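Local coordinates for polysaccharide deacetylase-like protein (Bacillus anthracis, PDB 4V33) that is a putative zinc-dependent polysaccharide deacetylase, required with a second such protein for osmotic stability and maintenance of cell shape, at residues L147-I152 with I200-D205. Residues are numbered along the deposited sequence; the frame is centred on the assembly and turned at random.
Sequences LMYHAI and IFVTFD. With ACT (acetate ion), chain C.
Tyr149 and Phe204 sit side by side on one face of a parallel strand pair. Their ring planes, 27° apart, are slid past each other and barely overlap, with centroids 5.5 Å apart. The closer touch is Tyr149 CB against Phe204 CD2 (3.5 Å). Ile152 comes to the edge of the Phe204 ring with CG1, 3.7 Å from CE2. Farther back on this face Leu147 CD1 meets Ile200 CD1 at 3.7 Å.

Met148 and Thr203 point to the other face. Thr203 OG1 lies between its own backbone N and carbonyl carbon (chi1 80°), which turns it back onto Leu147 O at 2.7 Å. That oxygen also accepts Thr203 N. Just after strand 146-149 ends, His150 turns one ring face to Asp205 CB, 3.9 Å from the ring centroid. His150 NE2 donates to an oxygen of a bound acetate (2.9 Å), and Asp205 OD2 approaches the same oxygen. The Asp205 side chain is about 4 Å from the zinc held by Asp206, His264 and His268. Thr203 to Asp206 read Thr-Phe-Asp-Asp, the first NodB deacetylase motif, whose first Asp is probably the catalytic base and whose second binds metal.

Arg343 forms a salt bridge with Asp205 and a hydrogen bond with Thr203. Tyr149 OH is hydrogen-bonded to Gln173 OE1. Helices 167-179 and 352-359 cover the Leu147, Tyr149 and Ile200 side. Strand 146-149 runs between strands 199-206 and 341-345 in the parallel sheet.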
loop_
_atom_site.group_PDB
_atom_site.type_symbol
_atom_site.label_atom_id
_atom_site.label_comp_id
_atom_site.label_asym_id
_atom_site.label_seq_id
_atom_site.Cartn_x
_atom_site.Cartn_y
_atom_site.Cartn_z
ATOM N N LEU A 147 -7.304 4.328 3.533
ATOM C CA LEU A 147 -8.210 5.192 4.298
ATOM C C LEU A 147 -8.497 6.491 3.568
ATOM O O LEU A 147 -7.606 7.077 2.949
ATOM C CB LEU A 147 -7.584 5.530 5.645
ATOM C CG LEU A 147 -7.377 4.352 6.602
ATOM C CD1 LEU A 147 -6.432 4.733 7.744
ATOM C CD2 LEU A 147 -8.731 3.938 7.170
ATOM N N MET A 148 -9.745 6.950 3.663
ATOM C CA MET A 148 -10.145 8.215 3.066
ATOM C C MET A 148 -10.640 9.196 4.130
ATOM O O MET A 148 -11.686 8.972 4.759
ATOM C CB MET A 148 -11.242 7.999 2.035
ATOM C CG MET A 148 -11.765 9.310 1.437
ATOM S SD MET A 148 -13.029 9.069 0.190
ATOM C CE MET A 148 -14.224 8.125 1.131
ATOM N N TYR A 149 -9.862 10.258 4.331
ATOM C CA TYR A 149 -10.254 11.393 5.161
ATOM C C TYR A 149 -10.549 12.607 4.300
ATOM O O TYR A 149 -10.140 12.670 3.135
ATOM C CB TYR A 149 -9.120 11.759 6.110
ATOM C CG TYR A 149 -8.845 10.749 7.196
ATOM C CD1 TYR A 149 -9.550 10.795 8.400
ATOM C CD2 TYR A 149 -7.877 9.771 7.043
ATOM C CE1 TYR A 149 -9.308 9.900 9.407
ATOM C CE2 TYR A 149 -7.624 8.854 8.051
ATOM C CZ TYR A 149 -8.332 8.927 9.233
ATOM O OH TYR A 149 -8.067 8.016 10.225
ATOM N N HIS A 150 -11.278 13.567 4.866
ATOM C CA HIS A 150 -11.493 14.858 4.233
ATOM C C HIS A 150 -10.996 15.980 5.140
ATOM O O HIS A 150 -9.809 16.300 5.124
ATOM C CB HIS A 150 -12.961 15.035 3.854
ATOM C CG HIS A 150 -13.349 14.257 2.639
ATOM N ND1 HIS A 150 -13.569 12.896 2.663
ATOM C CD2 HIS A 150 -13.508 14.644 1.351
ATOM C CE1 HIS A 150 -13.878 12.484 1.443
ATOM N NE2 HIS A 150 -13.835 13.521 0.629
ATOM N N ALA A 151 -11.888 16.568 5.934
ATOM C CA ALA A 151 -11.499 17.638 6.847
ATOM C C ALA A 151 -10.996 17.051 8.163
ATOM O O ALA A 151 -11.568 16.091 8.679
ATOM C CB ALA A 151 -12.675 18.561 7.106
ATOM N N ILE A 152 -9.899 17.604 8.675
ATOM C CA ILE A 152 -9.432 17.297 10.028
ATOM C C ILE A 152 -9.560 18.580 10.831
ATOM O O ILE A 152 -8.680 19.437 10.822
ATOM C CB ILE A 152 -7.984 16.788 10.046
ATOM C CG1 ILE A 152 -7.824 15.590 9.097
ATOM C CG2 ILE A 152 -7.584 16.402 11.471
ATOM C CD1 ILE A 152 -8.654 14.365 9.484
ATOM N N ILE A 200 -0.748 -0.008 5.030
ATOM C CA ILE A 200 -1.950 0.811 5.027
ATOM C C ILE A 200 -1.633 2.162 4.389
ATOM O O ILE A 200 -0.515 2.667 4.528
ATOM C CB ILE A 200 -2.513 0.975 6.463
ATOM C CG1 ILE A 200 -3.885 1.659 6.435
ATOM C CG2 ILE A 200 -1.524 1.724 7.376
ATOM C CD1 ILE A 200 -4.686 1.428 7.733
ATOM N N PHE A 201 -2.607 2.719 3.674
ATOM C CA PHE A 201 -2.460 4.020 3.035
ATOM C C PHE A 201 -3.418 5.005 3.672
ATOM O O PHE A 201 -4.631 4.825 3.602
ATOM C CB PHE A 201 -2.776 3.919 1.534
ATOM C CG PHE A 201 -1.673 3.299 0.727
ATOM C CD1 PHE A 201 -1.337 1.967 0.899
ATOM C CD2 PHE A 201 -0.972 4.047 -0.204
ATOM C CE1 PHE A 201 -0.312 1.388 0.160
ATOM C CE2 PHE A 201 0.048 3.475 -0.946
ATOM C CZ PHE A 201 0.380 2.153 -0.765
ATOM N N VAL A 202 -2.873 6.032 4.313
ATOM C CA VAL A 202 -3.693 7.122 4.820
ATOM C C VAL A 202 -3.792 8.171 3.711
ATOM O O VAL A 202 -2.763 8.654 3.222
ATOM C CB VAL A 202 -3.067 7.758 6.069
ATOM C CG1 VAL A 202 -3.931 8.914 6.579
ATOM C CG2 VAL A 202 -2.867 6.696 7.167
ATOM N N THR A 203 -5.019 8.497 3.299
ATOM C CA THR A 203 -5.215 9.514 2.255
ATOM C C THR A 203 -6.219 10.575 2.683
ATOM O O THR A 203 -7.139 10.303 3.469
ATOM C CB THR A 203 -5.658 8.926 0.868
ATOM O OG1 THR A 203 -7.065 8.639 0.868
ATOM C CG2 THR A 203 -4.867 7.667 0.511
ATOM N N PHE A 204 -6.039 11.770 2.126
ATOM C CA PHE A 204 -6.893 12.928 2.375
ATOM C C PHE A 204 -7.346 13.485 1.048
ATOM O O PHE A 204 -6.539 13.615 0.116
ATOM C CB PHE A 204 -6.104 14.022 3.093
ATOM C CG PHE A 204 -5.575 13.608 4.423
ATOM C CD1 PHE A 204 -4.333 13.005 4.523
ATOM C CD2 PHE A 204 -6.315 13.821 5.579
ATOM C CE1 PHE A 204 -3.822 12.605 5.753
ATOM C CE2 PHE A 204 -5.810 13.422 6.819
ATOM C CZ PHE A 204 -4.561 12.813 6.904
ATOM N N ASP A 205 -8.624 13.840 0.971
ATOM C CA ASP A 205 -9.169 14.424 -0.249
ATOM C C ASP A 205 -9.414 15.912 -0.112
ATOM O O ASP A 205 -10.080 16.348 0.839
ATOM C CB ASP A 205 -10.494 13.754 -0.634
ATOM C CG ASP A 205 -10.302 12.371 -1.236
ATOM O OD1 ASP A 205 -9.183 11.834 -1.184
ATOM O OD2 ASP A 205 -11.285 11.823 -1.774
HETATM C C ACT C . -14.145 12.920 -3.078
HETATM O O ACT C . -13.370 13.397 -2.206
HETATM O OXT ACT C . -15.014 13.679 -3.584
HETATM C CH3 ACT C . -14.038 11.493 -3.504
#